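Local coordinates for eukaryotic peptide chain release factor GTP-binding subunit (Schizosaccharomyces pombe, PDB 1R5B), which belongs to the elongation factor Tu-like family of translational GTP-binding proteins and forms the eRF3 subunit of the eukaryotic peptide chain release factor, at residues 321-326 with 334-339; 400-403 with 409-412. All coordinates share one frame; numbering follows the deposited sequence.

Contact 1: 321-326 with 334-339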
loop_
_atom_site.group_PDB
_atom_site.type_symbol
_atom_site.label_atom_id
_atom_site.label_comp_id
_atom_site.label_asym_id
_atom_site.label_seq_id
_atom_site.Cartn_x
_atom_site.Cartn_y
_atom_site.Cartn_z
ATOM N N GLU A 321 -6.756 5.893 16.528
ATOM C CA GLU A 321 -7.593 7.102 16.391
ATOM C C GLU A 321 -8.793 7.160 17.363
ATOM O O GLU A 321 -9.431 8.214 17.499
ATOM C CB GLU A 321 -8.069 7.281 14.930
ATOM C CG GLU A 321 -7.395 8.438 14.182
ATOM C CD GLU A 321 -7.170 8.179 12.689
ATOM O OE1 GLU A 321 -7.486 7.076 12.183
ATOM O OE2 GLU A 321 -6.667 9.102 12.013
ATOM N N ALA A 322 -9.104 6.035 18.014
ATOM C CA ALA A 322 -10.078 6.006 19.118
ATOM C C ALA A 322 -9.429 5.865 20.518
ATOM O O ALA A 322 -9.970 5.172 21.392
ATOM C CB ALA A 322 -11.101 4.896 18.890
ATOM N N ASP A 323 -8.294 6.549 20.716
ATOM C CA ASP A 323 -7.501 6.551 21.966
ATOM C C ASP A 323 -7.587 5.318 22.890
ATOM O O ASP A 323 -7.700 5.464 24.105
ATOM C CB ASP A 323 -7.809 7.822 22.784
ATOM C CG ASP A 323 -7.296 9.091 22.120
ATOM O OD1 ASP A 323 -6.077 9.170 21.826
ATOM O OD2 ASP A 323 -8.039 10.063 21.868
ATOM N N GLU A 324 -7.533 4.115 22.327
ATOM C CA GLU A 324 -7.417 2.897 23.131
ATOM C C GLU A 324 -6.013 2.339 22.968
ATOM O O GLU A 324 -5.442 2.381 21.874
ATOM C CB GLU A 324 -8.454 1.851 22.714
ATOM C CG GLU A 324 -8.428 0.561 23.540
ATOM C CD GLU A 324 -9.809 0.099 23.992
ATOM O OE1 GLU A 324 -10.484 0.850 24.732
ATOM O OE2 GLU A 324 -10.219 -1.024 23.623
ATOM N N GLU A 325 -5.453 1.828 24.059
ATOM C CA GLU A 325 -4.109 1.277 24.019
ATOM C C GLU A 325 -4.094 -0.056 23.279
ATOM O O GLU A 325 -4.825 -0.988 23.627
ATOM C CB GLU A 325 -3.529 1.097 25.422
ATOM C CG GLU A 325 -2.211 0.331 25.428
ATOM C CD GLU A 325 -1.240 0.840 26.465
ATOM O OE1 GLU A 325 -0.616 1.883 26.218
ATOM O OE2 GLU A 325 -1.097 0.199 27.524
ATOM N N ILE A 326 -3.248 -0.125 22.258
ATOM C CA ILE A 326 -2.996 -1.353 21.507
ATOM C C ILE A 326 -1.515 -1.725 21.625
ATOM O O ILE A 326 -0.662 -0.869 21.844
ATOM C CB ILE A 326 -3.409 -1.173 20.026
ATOM C CG1 ILE A 326 -2.619 -0.021 19.379
ATOM C CG2 ILE A 326 -4.925 -0.936 19.934
ATOM C CD1 ILE A 326 -2.916 0.201 17.917
ATOM N N GLN A 334 -2.939 4.885 11.586
ATOM C CA GLN A 334 -2.741 6.182 12.212
ATOM C C GLN A 334 -2.635 5.947 13.702
ATOM O O GLN A 334 -3.564 5.459 14.328
ATOM C CB GLN A 334 -3.896 7.143 11.896
ATOM C CG GLN A 334 -3.424 8.518 11.343
ATOM C CD GLN A 334 -3.625 8.657 9.834
ATOM O OE1 GLN A 334 -4.425 7.932 9.239
ATOM N NE2 GLN A 334 -2.924 9.602 9.223
ATOM N N VAL A 335 -1.484 6.293 14.264
ATOM C CA VAL A 335 -1.193 6.010 15.660
ATOM C C VAL A 335 -0.789 7.249 16.433
ATOM O O VAL A 335 -0.428 8.269 15.857
ATOM C CB VAL A 335 -0.074 4.959 15.791
ATOM C CG1 VAL A 335 -0.555 3.617 15.242
ATOM C CG2 VAL A 335 1.211 5.419 15.085
ATOM N N ARG A 336 -0.869 7.127 17.753
ATOM C CA ARG A 336 -0.406 8.139 18.695
ATOM C C ARG A 336 0.512 7.431 19.686
ATOM O O ARG A 336 0.085 6.510 20.391
ATOM C CB ARG A 336 -1.585 8.782 19.414
ATOM C CG ARG A 336 -2.461 9.613 18.494
ATOM C CD ARG A 336 -3.948 9.304 18.602
ATOM N NE ARG A 336 -4.726 9.967 17.551
ATOM C CZ ARG A 336 -5.869 10.636 17.742
ATOM N NH1 ARG A 336 -6.410 10.746 18.951
ATOM N NH2 ARG A 336 -6.487 11.198 16.708
ATOM N N LEU A 337 1.770 7.857 19.713
ATOM C CA LEU A 337 2.814 7.156 20.425
ATOM C C LEU A 337 3.337 7.989 21.579
ATOM O O LEU A 337 3.883 9.068 21.361
ATOM C CB LEU A 337 3.967 6.886 19.471
ATOM C CG LEU A 337 3.646 6.226 18.125
ATOM C CD1 LEU A 337 4.936 5.971 17.393
ATOM C CD2 LEU A 337 2.870 4.923 18.303
ATOM N N ARG A 338 3.174 7.517 22.809
ATOM C CA ARG A 338 3.926 8.111 23.903
ATOM C C ARG A 338 5.376 7.661 23.784
ATOM O O ARG A 338 5.646 6.495 23.509
ATOM C CB ARG A 338 3.369 7.732 25.276
ATOM C CG ARG A 338 4.119 8.426 26.414
ATOM C CD ARG A 338 3.484 8.302 27.786
ATOM N NE ARG A 338 2.179 8.957 27.844
ATOM C CZ ARG A 338 1.008 8.356 27.665
ATOM N NH1 ARG A 338 0.935 7.061 27.399
ATOM N NH2 ARG A 338 -0.109 9.064 27.754
ATOM N N VAL A 339 6.298 8.593 23.989
ATOM C CA VAL A 339 7.726 8.311 23.883
ATOM C C VAL A 339 8.488 8.809 25.101
ATOM O O VAL A 339 8.040 9.701 25.800
ATOM C CB VAL A 339 8.349 8.912 22.595
ATOM C CG1 VAL A 339 7.674 8.332 21.370
ATOM C CG2 VAL A 339 8.261 10.434 22.579
HETATM O O HOH W 1 -4.958 11.028 13.625
#

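Contact 2: 400-403 with 409-412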
loop_
_atom_site.group_PDB
_atom_site.type_symbol
_atom_site.label_atom_id
_atom_site.label_comp_id
_atom_site.label_asym_id
_atom_site.label_seq_id
_atom_site.Cartn_x
_atom_site.Cartn_y
_atom_site.Cartn_z
ATOM N N LEU A 400 19.237 22.008 -13.197
ATOM C CA LEU A 400 18.039 21.943 -14.063
ATOM C C LEU A 400 18.400 21.191 -15.335
ATOM O O LEU A 400 19.262 21.623 -16.090
ATOM C CB LEU A 400 17.490 23.347 -14.401
ATOM C CG LEU A 400 15.978 23.589 -14.251
ATOM C CD1 LEU A 400 15.571 23.575 -12.793
ATOM C CD2 LEU A 400 15.524 24.900 -14.880
ATOM N N LEU A 401 17.739 20.059 -15.556
ATOM C CA LEU A 401 18.197 19.068 -16.534
ATOM C C LEU A 401 17.183 18.839 -17.678
ATOM O O LEU A 401 17.564 18.898 -18.861
ATOM C CB LEU A 401 18.554 17.745 -15.817
ATOM C CG LEU A 401 20.023 17.282 -15.806
ATOM C CD1 LEU A 401 20.251 16.217 -14.743
ATOM C CD2 LEU A 401 20.470 16.767 -17.178
ATOM N N HIS A 402 15.910 18.601 -17.334
ATOM C CA HIS A 402 14.896 18.173 -18.316
ATOM C C HIS A 402 13.509 18.841 -18.198
ATOM O O HIS A 402 13.150 19.375 -17.147
ATOM C CB HIS A 402 14.716 16.665 -18.204
ATOM C CG HIS A 402 15.929 15.880 -18.579
ATOM N ND1 HIS A 402 16.994 15.709 -17.725
ATOM C CD2 HIS A 402 16.243 15.207 -19.708
ATOM C CE1 HIS A 402 17.916 14.973 -18.313
ATOM N NE2 HIS A 402 17.483 14.651 -19.518
ATOM N N LYS A 403 12.742 18.771 -19.293
ATOM C CA LYS A 403 11.376 19.313 -19.398
ATOM C C LYS A 403 10.285 18.216 -19.465
ATOM O O LYS A 403 9.495 18.072 -18.531
ATOM C CB LYS A 403 11.281 20.230 -20.626
ATOM C CG LYS A 403 10.099 21.192 -20.628
ATOM C CD LYS A 403 10.444 22.494 -21.355
ATOM C CE LYS A 403 10.857 22.237 -22.787
ATOM N NZ LYS A 403 10.643 23.432 -23.655
ATOM N N ARG A 409 9.396 11.667 -22.399
ATOM C CA ARG A 409 10.552 11.177 -23.151
ATOM C C ARG A 409 11.816 11.501 -22.361
ATOM O O ARG A 409 12.439 10.602 -21.785
ATOM C CB ARG A 409 10.584 11.765 -24.562
ATOM C CG ARG A 409 9.695 11.015 -25.544
ATOM C CD ARG A 409 9.234 11.844 -26.750
ATOM N NE ARG A 409 9.928 11.492 -27.990
ATOM C CZ ARG A 409 9.697 12.063 -29.172
ATOM N NH1 ARG A 409 8.785 13.022 -29.297
ATOM N NH2 ARG A 409 10.382 11.674 -30.247
ATOM N N LYS A 410 12.178 12.778 -22.310
ATOM C CA LYS A 410 13.168 13.258 -21.339
ATOM C C LYS A 410 13.405 14.751 -21.526
ATOM O O LYS A 410 13.029 15.539 -20.665
ATOM C CB LYS A 410 14.502 12.467 -21.383
ATOM C CG LYS A 410 14.998 12.008 -22.775
ATOM C CD LYS A 410 16.526 11.930 -22.847
ATOM C CE LYS A 410 17.165 13.304 -22.991
ATOM N NZ LYS A 410 18.608 13.218 -23.335
ATOM N N SER A 411 14.002 15.106 -22.667
ATOM C CA SER A 411 14.398 16.469 -23.050
ATOM C C SER A 411 15.907 16.539 -23.244
ATOM O O SER A 411 16.671 16.374 -22.294
ATOM C CB SER A 411 13.971 17.529 -22.044
ATOM O OG SER A 411 14.270 18.826 -22.518
ATOM N N LYS A 412 16.323 16.802 -24.482
ATOM C CA LYS A 412 17.741 16.885 -24.835
ATOM C C LYS A 412 18.382 18.246 -24.499
ATOM O O LYS A 412 19.559 18.454 -24.795
ATOM C CB LYS A 412 17.939 16.571 -26.328
ATOM C CG LYS A 412 17.909 15.083 -26.681
ATOM C CD LYS A 412 17.870 14.876 -28.202
ATOM C CE LYS A 412 18.391 13.504 -28.628
ATOM N NZ LYS A 412 19.146 13.569 -29.908
#

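Contact 1: 321-326 with 334-339
Arg336 and Asp323 both carry CG anti to their own carbonyl carbon (chi1 -67° and -68°). With this first torsion and a bend at chi2, the head of Arg336 points at the turn at 321-323. Arg336 NH1 donates to Asp323 OD1 over 3.3 Å, in a salt bridge. The N-H points at the oxygen with an angle of 150°. The acceptor lies near the guanidinium plane, but NH1 meets OD1 from above the carboxylate plane. Glu321 packs its CA over one face of the Arg336 guanidinium, 4.1 Å above the plane. The carboxylate of Glu321 does not pair directly with the arginine: Glu321 OE2 and Arg336 NH2 are 5.1 Å apart. Water 1 bridges the two: it accepts a weak bond from Arg336 NH2 and donates to Glu321 OE2 at 3.0 Å. The setting is the antiparallel beta-barrel domain that follows the GTP-binding domain in this family. Strand 334-340 pairs with strands 287-292 and 311-319. The turn leads from 311-319 into 325-330. Glu321 also bends at chi2, and the Glu321 and Gln334 side chains cross at a slant. Glu321 OE2 comes closest to the aliphatic CB and CG of Gln334, both at 3.4 Å, with the amide somewhat farther off. On the strand side, Arg336 also touches Tyr282 and Glu290.

Contact 2: 400-403 with 409-412
His402 and Ser411 meet where the two segments come closest, with their CA atoms 5.1 Å apart. No hydrogen bond crosses between the segments, so van der Waals contact carries the pairing. His402 CG stands anti to its carbonyl carbon, beside the backbone N (chi1 -65°), and this swings the imidazole toward Lys410. His402 CB lies 3.2 Å from Lys410 O. That oxygen sits at the ring edge, close to the ring plane. Lys410 reaches the same ring with its aliphatic chain. Its first torsion (37°) places CG between the backbone N and the carbonyl carbon, and a bend at chi3 folds the chain along the imidazole. Lys410 CB lies 3.7 Å from His402 CD2. Farther along, Lys410 CE approaches His402 NE2 in the plane of the ring, also at 3.7 Å. The ammonium group ends nearby, with Lys410 NZ 4.2 Å from His402 NE2, and it would probably discourage a positive charge on the histidine. Both segments belong to the long excursion between strands 396-397 and 426-430 of the C-terminal eEF1A-like beta domain. They form no regular strand pair there. Ile425 O, just ahead of strand 426-430, is the partner of His402 ND1 in a weak hydrogen bond. Ser411 directs its CB toward 400-403, and Ser411 CB meets the backbone N of Lys403 at 3.3 Å. Its hydroxyl approaches Lys403 CB but bonds weakly to Lys413 O within its own part of the loop. Lys403 turns the rest of its chain away from this meeting point and touches Met422.

How the contacts relate
Contacts 1 and 2 lie in different beta domains of the one chain. Their centres are about 45 Å apart, their nearest atoms about 32 Å, and they do not touch. They follow one another in sequence, contact 1 closing before contact 2 opens. Both are surface contacts, each between parts of the chain close in sequence (8 and 6 residues apart at the closest ends). Contact 1 sits about 21 Å from the centre of the chain and contact 2 about 30 Å, both measured from their own centres. Contact 1 has one salt bridge, whereas contact 2 has no hydrogen bond across it. Neither segment pair includes residues of the probable P-loop, Gly50 to Ser57.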